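Local structure of rifamycin polyketide synthase (Amycolatopsis mediterranei, 4LN9) at residues D74-P79 with V110-G115; L99-I104 with A266-R271; V103-L108 with H148-L153; R289-L294 with L307-G312. The protein forms the dehydratase domain of the synthase's terminal module, which probably removes water from a beta-hydroxyacyl polyketide intermediate during rifamycin assembly. All coordinates share one frame; numbering follows the deposited sequence.

Contact 1: residues D74-P79 with V110-G115; sequences DVVIVP and VPRRGG
Val76 spreads its two methyls over two partners, Val110 and Arg112. Val76 CG1, anti to the backbone N (chi1 -179°), packs 3.6 Å from Val110 CB, while Val76 CG2 lies over one face of the Arg112 guanidinium, 3.8 Å from Arg112 CZ and offset toward the rim of the group. Val76 and Arg112 cross at about a right angle, and the arginine reaches back to this position because its chain is bent at chi2 and chi3. At the guanidinium edge, in its plane, sits Asp74 O, a long 3.5 Å from Arg112 NH2. Arginine suits such a place: its flat face tolerates a methyl, while its N-H rim faces the carbonyl of an exposed residue. Val78 CG2 meets Val110 CG2 at 3.8 Å; Val76, Val78 and Val110 are all buried, and Leu61 also packs on Val76 and Val110. One direct backbone bond ties the segments, Val110 N to Val76 O at 2.9 Å, with the donor well above the carbonyl plane. A water accepts from Val76 N at 3.2 Å and donates to Val110 O at 2.6 Å, so one bond and one water join the short strand 75-76 to an irregular loop. Next to this pairing, Ile77 O is hydrogen-bonded to His70 ND1, and Pro79 stands at the N-cap position before helix 80-93. His70, Asp74 and Pro79 have the spacing of the HxxxGxxxxP motif of polyketide synthase dehydratases, with Asp74, at positive phi, in the glycine position; the loop packs against residues between Asp74 and Pro79.

Contact 2: residues L99-I104 with A266-R271; sequences LDELVI and AWNGLR
Trp267 turns the edge of its indole, not a face, toward strand 99-104. Leu102 O lies in the ring plane, 3.7 Å from Trp267 CD1, and Ile104 CG1 comes to the same edge, 3.9 Å from Trp267 NE1. This follows from CG being anti to the carbonyl carbon (chi1 -64°), which carries the ring along the sheet toward Ile104, the two side chains meeting at a slant. Thr81 and Val84 of helix 80-93, with Leu307 and Leu310, also pack on the indole, so a large aromatic suits this inner surface. Leu99 and Leu270 point to the same side as Trp267, and Leu99 CB meets Leu270 CB at 4.0 Å. On the other surface Glu101 and Asn268 run side by side in the same direction, with carboxylate and amide planes 47° apart; Asn268 ND2 rests against the methylene stem of the glutamate, 3.7 Å from Glu101 CG. Both polar ends suit a partly exposed face. The straightest bond between the antiparallel strands is Trp267 N to Leu102 O, 2.8 Å long at 176°, with the donor in the carbonyl plane; Leu102 N to Trp267 O returns it. Gly269 takes up positive phi in a G1 beta bulge, where it and Leu270 both face Leu99, and Gly269 N donates to Asp100 O at 3.0 Å. Here the two hotdog halves of the domain are joined through their sheets. Backbone bonds carry the polar cohesion; Trp267 NE1 is buried with no partner in the model, so the indole contributes by apolar contact, not by hydrogen bonding.

Contact 3: residues V103-L108 with H148-L153; sequences VIEAPL and HATGVL
His148 is the tightly held end of this contact, its imidazole gripped in plane and covered above. His148 ND1 donates to Ala106 O at 2.8 Å; the oxygen lies in the ring plane, although the donor stands well above the plane of the carbonyl. Leu108 covers one face at about a right angle, its CB 3.9 Å above the His148 ring plane, over the centre, and its CA making a CH-pi contact, 28° off the ring normal. Since Ser137 OG bonds to His148 NE2, both ring nitrogens have partners and the rotation of the ring is fixed; histidine thus suits a buried strand residue facing the carbonyls of a loop. The backbone continues this grip with Glu105 N bonded to His148 O at 2.8 Å. From there the segments become neighbouring antiparallel strands of the N-terminal hotdog: Val103 N donates to Thr150 O almost straight, at 175°, and on the other face Ile104 CD1 lies 4.1 Å from Ala149 CB, the small alanine allowing the close approach. The looser part is solvent-facing. Exposed Glu105, just past the strand, reaches over Thr150 on the side of Val103 and Thr150, with Glu105 OE1 3.3 Å from Thr150 CG2; the carboxylate finds its charge partner in Arg147. Thr150 turns OG1 anti to the backbone N (chi1 -176°), where it bonds to Asp134, and this leaves CG2 facing the glutamate.

Contact 4: residues R289-L294 with L307-G312; sequences RDSLSL and LDSLVG
The carboxylate of Asp290 is the flat side-chain group that crosses the contact, Asp290 OD2 lying 3.9 Å from Val311 CG1 and only slightly farther from CG2, an approach to methyls rather than a polar bond. The other flat groups are peptides. Leu294 N lies in the carbonyl plane of Leu307, on a lone pair of Leu307 O at 3.0 Å, and Leu310 N lies in the carbonyl plane of Leu292, 2.8 Å from Leu292 O. Each of these antiparallel pairs has its return bond, Leu307 N to Leu294 O and Leu292 N to Leu310 O. Inside the hairpin the register shifts by one between Leu292 and Leu294, a beta bulge, where Ser293 CB lies 3.4 Å from Asp308 O. Separately, against strand 263-272, Asp308 and Ser309 both face Asn268, a classic beta bulge. The leucines share one face: Leu294 CB and Leu307 CB meet at 3.9 Å. Leu294 also packs on Leu239 and Leu310 on Leu243, both of helix 236-251, while Leu307 rests on Trp267 and Leu292 on Val284. On the reverse face Ser291 sets its OG between the backbone N and carbonyl carbon (chi1 62°), where it is hydrogen-bonded to Glu288 N. A water joins Ser291 OG, at 2.8 Å, to Ser309 OG, to which it donates at 2.7 Å. Across the hairpin of strands 291-297 and 303-313, one face is thus aliphatic, whereas on the other hydroxyls and a water sit beside the Val311 methyls; one reciprocal pair of backbone bonds lies before the register shift and one after it.

In the fold
Contacts 2, 3 and 4 follow one another across neighbouring strands: contacts 2 and 3 share Val103 and Ile104 of strand 98-104, and strand 263-272 of contact 2 probably bonds to strand 303-313 of contact 4 through Asn268 N to Ser309 O and Val311 N to Ala266 O. All three are partly buried. Contact 2, the most central at about 10 Å between its centre and the chain's, bridges the two hotdog halves; contacts 2 and 4 have a leucine or aromatic face, their other faces being mixed. Contact 1, about 17 Å out, is nevertheless mostly buried: a short strand against a loop, with one direct backbone bond. Its Val78 N probably bonds Leu108 O of contact 3.

Contact 1: residues D74-P79 with V110-G115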
# COMPACT_ATOMS: atom_id res chain seq x y z
N ASP A 74 -2.79 -3.58 -32.67
CA ASP A 74 -3.02 -2.16 -32.40
C ASP A 74 -3.62 -1.85 -31.03
O ASP A 74 -3.98 -0.71 -30.75
CB ASP A 74 -3.86 -1.52 -33.51
CG ASP A 74 -3.07 -1.33 -34.80
OD1 ASP A 74 -2.63 -0.19 -35.07
OD2 ASP A 74 -2.87 -2.32 -35.53
N VAL A 75 -3.56 -2.83 -30.12
CA VAL A 75 -3.87 -2.59 -28.72
C VAL A 75 -2.59 -2.58 -27.89
O VAL A 75 -1.89 -3.59 -27.82
CB VAL A 75 -4.80 -3.69 -28.16
CG1 VAL A 75 -5.17 -3.40 -26.72
CG2 VAL A 75 -6.05 -3.82 -29.03
N VAL A 76 -2.28 -1.46 -27.24
CA VAL A 76 -1.16 -1.40 -26.31
C VAL A 76 -1.37 -2.33 -25.12
O VAL A 76 -2.37 -2.21 -24.40
CB VAL A 76 -0.89 0.03 -25.80
CG1 VAL A 76 0.30 0.04 -24.85
CG2 VAL A 76 -0.66 0.98 -26.96
N ILE A 77 -0.50 -3.33 -24.98
CA ILE A 77 -0.52 -4.22 -23.82
C ILE A 77 0.88 -4.33 -23.22
O ILE A 77 1.87 -4.35 -23.95
CB ILE A 77 -1.04 -5.63 -24.19
CG1 ILE A 77 0.02 -6.42 -24.96
CG2 ILE A 77 -2.32 -5.52 -25.01
CD1 ILE A 77 -0.43 -7.79 -25.39
N VAL A 78 0.98 -4.27 -21.89
CA VAL A 78 2.28 -4.41 -21.23
C VAL A 78 2.85 -5.79 -21.54
O VAL A 78 2.12 -6.78 -21.49
CB VAL A 78 2.18 -4.21 -19.70
CG1 VAL A 78 3.51 -4.53 -19.03
CG2 VAL A 78 1.75 -2.79 -19.38
N PRO A 79 4.07 -5.83 -22.10
CA PRO A 79 4.63 -7.12 -22.46
C PRO A 79 4.71 -8.05 -21.24
O PRO A 79 4.89 -7.58 -20.12
CB PRO A 79 6.04 -6.78 -22.95
CG PRO A 79 6.35 -5.46 -22.32
CD PRO A 79 5.04 -4.73 -22.27
N VAL A 110 -2.98 -1.16 -21.75
CA VAL A 110 -2.85 0.26 -21.47
C VAL A 110 -3.80 1.04 -22.37
O VAL A 110 -3.82 0.84 -23.58
CB VAL A 110 -1.41 0.76 -21.71
CG1 VAL A 110 -1.26 2.20 -21.24
CG2 VAL A 110 -0.41 -0.15 -20.99
N PRO A 111 -4.68 1.85 -21.76
CA PRO A 111 -5.70 2.60 -22.49
C PRO A 111 -5.11 3.74 -23.32
O PRO A 111 -4.22 4.45 -22.84
CB PRO A 111 -6.59 3.16 -21.37
CG PRO A 111 -5.70 3.23 -20.18
CD PRO A 111 -4.75 2.07 -20.31
N ARG A 112 -5.60 3.91 -24.55
CA ARG A 112 -5.04 4.92 -25.45
C ARG A 112 -5.25 6.35 -24.94
O ARG A 112 -4.45 7.23 -25.23
CB ARG A 112 -5.60 4.77 -26.87
CG ARG A 112 -4.83 5.53 -27.94
CD ARG A 112 -3.40 5.03 -28.09
NE ARG A 112 -3.31 3.82 -28.91
CZ ARG A 112 -2.19 3.39 -29.49
NH1 ARG A 112 -1.07 4.09 -29.39
NH2 ARG A 112 -2.19 2.25 -30.18
N ARG A 113 -6.25 6.54 -24.08
CA ARG A 113 -6.26 7.72 -23.21
C ARG A 113 -6.65 7.41 -21.76
O ARG A 113 -7.34 6.43 -21.49
CB ARG A 113 -7.12 8.85 -23.79
CG ARG A 113 -8.57 8.50 -24.09
CD ARG A 113 -9.27 9.63 -24.82
NE ARG A 113 -9.98 10.54 -23.91
CZ ARG A 113 -9.59 11.77 -23.63
NH1 ARG A 113 -8.47 12.25 -24.15
NH2 ARG A 113 -10.30 12.52 -22.80
N GLY A 114 -6.11 8.20 -20.84
CA GLY A 114 -6.33 7.97 -19.42
C GLY A 114 -5.22 7.16 -18.79
O GLY A 114 -4.14 7.02 -19.37
N GLY A 115 -5.47 6.63 -17.60
CA GLY A 115 -4.49 5.81 -16.90
C GLY A 115 -5.06 4.47 -16.48
O GLY A 115 -6.27 4.26 -16.55
O HOH W 1 -1.49 0.41 -31.61
O HOH W 2 -4.23 0.89 -26.18

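Contact 2: residues L99-I104 with A266-R271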
# COMPACT_ATOMS: atom_id res chain seq x y z
N LEU A 99 12.65 -15.64 -9.63
CA LEU A 99 11.30 -15.91 -10.12
C LEU A 99 11.10 -17.39 -10.40
O LEU A 99 11.40 -17.89 -11.49
CB LEU A 99 10.99 -15.06 -11.36
CG LEU A 99 9.53 -15.03 -11.84
CD1 LEU A 99 8.58 -14.70 -10.70
CD2 LEU A 99 9.36 -14.04 -12.99
N ASP A 100 10.65 -18.11 -9.37
CA ASP A 100 10.45 -19.56 -9.43
C ASP A 100 9.42 -19.88 -10.51
O ASP A 100 9.65 -20.72 -11.38
CB ASP A 100 9.96 -20.06 -8.07
CG ASP A 100 10.19 -21.55 -7.86
OD1 ASP A 100 10.80 -22.20 -8.74
OD2 ASP A 100 9.78 -22.06 -6.79
N GLU A 101 8.33 -19.12 -10.50
CA GLU A 101 7.24 -19.33 -11.45
C GLU A 101 6.40 -18.06 -11.60
O GLU A 101 6.22 -17.31 -10.64
CB GLU A 101 6.36 -20.50 -10.98
CG GLU A 101 5.23 -20.86 -11.93
CD GLU A 101 4.53 -22.15 -11.54
OE1 GLU A 101 4.77 -22.64 -10.42
OE2 GLU A 101 3.77 -22.69 -12.37
N LEU A 102 6.00 -17.77 -12.83
CA LEU A 102 5.01 -16.73 -13.08
C LEU A 102 4.08 -17.13 -14.21
O LEU A 102 4.53 -17.52 -15.29
CB LEU A 102 5.70 -15.40 -13.42
CG LEU A 102 4.81 -14.15 -13.38
CD1 LEU A 102 4.33 -13.87 -11.97
CD2 LEU A 102 5.54 -12.95 -13.96
N VAL A 103 2.78 -17.16 -13.92
CA VAL A 103 1.79 -17.47 -14.94
C VAL A 103 1.06 -16.21 -15.38
O VAL A 103 0.58 -15.44 -14.55
CB VAL A 103 0.77 -18.52 -14.45
CG1 VAL A 103 -0.32 -18.72 -15.48
CG2 VAL A 103 1.47 -19.83 -14.14
N ILE A 104 1.07 -15.94 -16.69
CA ILE A 104 0.37 -14.78 -17.22
C ILE A 104 -1.09 -15.13 -17.53
O ILE A 104 -1.37 -16.08 -18.26
CB ILE A 104 1.05 -14.24 -18.49
CG1 ILE A 104 2.56 -14.14 -18.29
CG2 ILE A 104 0.47 -12.87 -18.86
CD1 ILE A 104 2.98 -13.01 -17.38
N ALA A 266 3.67 -19.24 -19.44
CA ALA A 266 4.24 -19.66 -18.16
C ALA A 266 5.76 -19.49 -18.13
O ALA A 266 6.48 -20.09 -18.92
CB ALA A 266 3.85 -21.09 -17.84
N TRP A 267 6.23 -18.75 -17.13
CA TRP A 267 7.66 -18.54 -16.92
C TRP A 267 8.12 -19.42 -15.80
O TRP A 267 7.51 -19.42 -14.72
CB TRP A 267 7.91 -17.08 -16.53
CG TRP A 267 7.55 -16.09 -17.61
CD1 TRP A 267 6.27 -15.67 -17.99
CD2 TRP A 267 8.47 -15.29 -18.42
NE1 TRP A 267 6.35 -14.71 -18.97
CE2 TRP A 267 7.64 -14.45 -19.29
CE3 TRP A 267 9.85 -15.21 -18.54
CZ2 TRP A 267 8.18 -13.60 -20.23
CZ3 TRP A 267 10.39 -14.32 -19.47
CH2 TRP A 267 9.58 -13.53 -20.29
N ASN A 268 9.29 -20.03 -15.96
CA ASN A 268 9.85 -20.87 -14.90
C ASN A 268 11.34 -20.63 -14.75
O ASN A 268 12.08 -20.65 -15.73
CB ASN A 268 9.58 -22.34 -15.21
CG ASN A 268 8.11 -22.69 -15.18
OD1 ASN A 268 7.47 -22.83 -16.22
ND2 ASN A 268 7.55 -22.81 -13.98
N GLY A 269 11.76 -20.31 -13.53
CA GLY A 269 13.18 -20.18 -13.21
C GLY A 269 13.84 -19.00 -13.90
O GLY A 269 14.87 -19.15 -14.56
N LEU A 270 13.29 -17.81 -13.68
CA LEU A 270 13.92 -16.60 -14.17
C LEU A 270 14.78 -15.89 -13.13
O LEU A 270 14.33 -15.61 -12.02
CB LEU A 270 12.91 -15.63 -14.77
CG LEU A 270 13.67 -14.45 -15.38
CD1 LEU A 270 13.49 -14.33 -16.89
CD2 LEU A 270 13.37 -13.13 -14.67
N ARG A 271 16.04 -15.65 -13.49
CA ARG A 271 16.98 -14.96 -12.62
C ARG A 271 17.59 -13.77 -13.34
O ARG A 271 18.14 -13.91 -14.43
CB ARG A 271 18.10 -15.90 -12.20
CG ARG A 271 17.73 -16.85 -11.09
CD ARG A 271 18.87 -17.83 -10.84
NE ARG A 271 18.46 -18.91 -9.95
CZ ARG A 271 17.76 -19.97 -10.33
NH1 ARG A 271 17.44 -20.13 -11.61
NH2 ARG A 271 17.40 -20.88 -9.44

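Contact 3: residues V103-L108 with H148-L153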
# COMPACT_ATOMS: atom_id res chain seq x y z
N VAL A 103 2.78 -17.16 -13.92
CA VAL A 103 1.79 -17.47 -14.94
C VAL A 103 1.06 -16.21 -15.38
O VAL A 103 0.58 -15.44 -14.55
CB VAL A 103 0.77 -18.52 -14.45
CG1 VAL A 103 -0.32 -18.72 -15.48
CG2 VAL A 103 1.47 -19.83 -14.14
N ILE A 104 1.07 -15.94 -16.69
CA ILE A 104 0.37 -14.78 -17.22
C ILE A 104 -1.09 -15.13 -17.53
O ILE A 104 -1.37 -16.08 -18.26
CB ILE A 104 1.05 -14.24 -18.49
CG1 ILE A 104 2.56 -14.14 -18.29
CG2 ILE A 104 0.47 -12.87 -18.86
CD1 ILE A 104 2.98 -13.01 -17.38
N GLU A 105 -2.01 -14.40 -16.91
CA GLU A 105 -3.42 -14.77 -16.92
C GLU A 105 -4.17 -14.02 -18.01
O GLU A 105 -5.11 -14.56 -18.60
CB GLU A 105 -4.05 -14.47 -15.56
CG GLU A 105 -3.34 -15.14 -14.39
CD GLU A 105 -4.29 -15.40 -13.24
OE1 GLU A 105 -4.03 -16.35 -12.47
OE2 GLU A 105 -5.38 -14.80 -13.23
N ALA A 106 -3.91 -12.72 -18.09
CA ALA A 106 -4.74 -11.80 -18.86
C ALA A 106 -3.93 -10.55 -19.19
O ALA A 106 -3.21 -10.04 -18.33
CB ALA A 106 -5.99 -11.43 -18.06
N PRO A 107 -4.04 -10.07 -20.43
CA PRO A 107 -3.25 -8.93 -20.89
C PRO A 107 -3.48 -7.67 -20.05
O PRO A 107 -4.62 -7.35 -19.72
CB PRO A 107 -3.76 -8.71 -22.32
CG PRO A 107 -4.21 -10.06 -22.76
CD PRO A 107 -4.80 -10.70 -21.53
N LEU A 108 -2.39 -7.00 -19.67
CA LEU A 108 -2.47 -5.70 -19.01
C LEU A 108 -2.58 -4.59 -20.04
O LEU A 108 -1.57 -4.07 -20.52
CB LEU A 108 -1.25 -5.49 -18.10
CG LEU A 108 -1.01 -4.13 -17.44
CD1 LEU A 108 -2.32 -3.41 -17.13
CD2 LEU A 108 -0.16 -4.29 -16.19
N HIS A 148 -3.47 -10.18 -13.59
CA HIS A 148 -2.75 -10.35 -14.85
C HIS A 148 -1.72 -11.43 -14.77
O HIS A 148 -1.31 -11.98 -15.79
CB HIS A 148 -2.08 -9.05 -15.25
CG HIS A 148 -3.06 -7.94 -15.53
ND1 HIS A 148 -3.89 -7.97 -16.59
CD2 HIS A 148 -3.46 -6.86 -14.75
CE1 HIS A 148 -4.71 -6.91 -16.54
NE2 HIS A 148 -4.44 -6.22 -15.42
N ALA A 149 -1.22 -11.67 -13.57
CA ALA A 149 -0.19 -12.67 -13.38
C ALA A 149 -0.14 -13.08 -11.92
O ALA A 149 -0.38 -12.27 -11.02
CB ALA A 149 1.16 -12.14 -13.82
N THR A 150 0.21 -14.34 -11.69
CA THR A 150 0.35 -14.85 -10.34
C THR A 150 1.53 -15.82 -10.31
O THR A 150 1.78 -16.51 -11.30
CB THR A 150 -0.93 -15.57 -9.88
OG1 THR A 150 -0.80 -16.00 -8.52
CG2 THR A 150 -1.22 -16.78 -10.77
N GLY A 151 2.35 -15.74 -9.28
CA GLY A 151 3.57 -16.53 -9.23
C GLY A 151 4.21 -16.65 -7.87
O GLY A 151 3.58 -16.42 -6.84
N VAL A 152 5.48 -17.05 -7.87
CA VAL A 152 6.22 -17.35 -6.66
C VAL A 152 7.65 -16.85 -6.79
O VAL A 152 8.31 -17.10 -7.80
CB VAL A 152 6.25 -18.87 -6.40
CG1 VAL A 152 7.09 -19.18 -5.17
CG2 VAL A 152 4.84 -19.42 -6.24
N LEU A 153 8.08 -16.04 -5.83
CA LEU A 153 9.48 -15.64 -5.73
C LEU A 153 10.17 -16.34 -4.56
O LEU A 153 9.55 -16.60 -3.54
CB LEU A 153 9.59 -14.12 -5.57
CG LEU A 153 9.02 -13.38 -6.78
CD1 LEU A 153 8.45 -12.03 -6.36
CD2 LEU A 153 10.09 -13.21 -7.84

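Contact 4: residues R289-L294 with L307-G312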
# COMPACT_ATOMS: atom_id res chain seq x y z
N ARG A 289 9.30 -29.11 -26.84
CA ARG A 289 8.90 -28.65 -28.17
C ARG A 289 8.05 -27.38 -28.13
O ARG A 289 7.92 -26.68 -29.14
CB ARG A 289 8.17 -29.76 -28.95
CG ARG A 289 8.32 -29.63 -30.46
CD ARG A 289 7.33 -30.52 -31.20
NE ARG A 289 7.91 -31.81 -31.56
CZ ARG A 289 7.20 -32.86 -31.95
NH1 ARG A 289 5.88 -32.78 -32.04
NH2 ARG A 289 7.81 -34.01 -32.24
N ASP A 290 7.50 -27.07 -26.96
CA ASP A 290 6.62 -25.92 -26.82
C ASP A 290 7.25 -24.84 -25.95
O ASP A 290 6.56 -23.91 -25.52
CB ASP A 290 5.27 -26.33 -26.25
CG ASP A 290 5.37 -26.82 -24.81
OD1 ASP A 290 6.47 -27.26 -24.42
OD2 ASP A 290 4.36 -26.77 -24.09
N SER A 291 8.53 -24.98 -25.65
CA SER A 291 9.18 -24.10 -24.67
C SER A 291 10.52 -23.52 -25.11
O SER A 291 11.18 -24.05 -26.01
CB SER A 291 9.30 -24.79 -23.31
OG SER A 291 10.12 -25.95 -23.40
N LEU A 292 10.93 -22.46 -24.42
CA LEU A 292 12.22 -21.80 -24.66
C LEU A 292 13.04 -21.73 -23.37
O LEU A 292 12.48 -21.58 -22.28
CB LEU A 292 12.00 -20.38 -25.19
CG LEU A 292 11.33 -20.23 -26.55
CD1 LEU A 292 11.16 -18.75 -26.86
CD2 LEU A 292 12.14 -20.91 -27.63
N SER A 293 14.36 -21.74 -23.50
CA SER A 293 15.24 -21.33 -22.41
C SER A 293 16.15 -20.22 -22.91
O SER A 293 16.32 -20.06 -24.12
CB SER A 293 16.08 -22.52 -21.94
OG SER A 293 16.95 -22.96 -22.96
N LEU A 294 16.63 -19.38 -22.00
CA LEU A 294 17.43 -18.23 -22.39
C LEU A 294 18.62 -18.05 -21.46
O LEU A 294 18.52 -18.28 -20.25
CB LEU A 294 16.56 -16.96 -22.40
CG LEU A 294 17.29 -15.61 -22.50
CD1 LEU A 294 17.88 -15.42 -23.89
CD2 LEU A 294 16.35 -14.47 -22.15
N LEU A 307 16.91 -18.01 -17.98
CA LEU A 307 15.52 -18.43 -17.94
C LEU A 307 15.45 -19.93 -18.19
O LEU A 307 15.89 -20.40 -19.24
CB LEU A 307 14.72 -17.67 -19.00
CG LEU A 307 13.29 -18.13 -19.24
CD1 LEU A 307 12.51 -18.13 -17.93
CD2 LEU A 307 12.61 -17.24 -20.27
N ASP A 308 14.98 -20.68 -17.20
CA ASP A 308 14.93 -22.14 -17.31
C ASP A 308 13.92 -22.56 -18.38
O ASP A 308 14.21 -23.40 -19.23
CB ASP A 308 14.57 -22.79 -15.97
CG ASP A 308 15.71 -22.72 -14.97
OD1 ASP A 308 16.86 -22.43 -15.38
OD2 ASP A 308 15.46 -22.97 -13.77
N SER A 309 12.75 -21.93 -18.35
CA SER A 309 11.64 -22.36 -19.20
C SER A 309 10.62 -21.23 -19.40
O SER A 309 10.21 -20.57 -18.45
CB SER A 309 10.95 -23.58 -18.59
OG SER A 309 9.86 -24.01 -19.40
N LEU A 310 10.25 -21.00 -20.66
CA LEU A 310 9.05 -20.23 -20.98
C LEU A 310 8.13 -21.00 -21.92
O LEU A 310 8.55 -21.42 -23.00
CB LEU A 310 9.43 -18.88 -21.61
CG LEU A 310 8.29 -18.03 -22.18
CD1 LEU A 310 7.39 -17.53 -21.07
CD2 LEU A 310 8.85 -16.86 -22.99
N VAL A 311 6.91 -21.26 -21.47
CA VAL A 311 5.88 -21.87 -22.32
C VAL A 311 4.89 -20.81 -22.81
O VAL A 311 4.58 -19.87 -22.09
CB VAL A 311 5.12 -22.98 -21.56
CG1 VAL A 311 3.86 -23.37 -22.32
CG2 VAL A 311 6.02 -24.19 -21.34
N GLY A 312 4.46 -20.93 -24.06
CA GLY A 312 3.58 -19.93 -24.67
C GLY A 312 2.19 -20.45 -24.99
O GLY A 312 1.95 -21.66 -24.93
O HOH W 3 10.00 -26.46 -20.62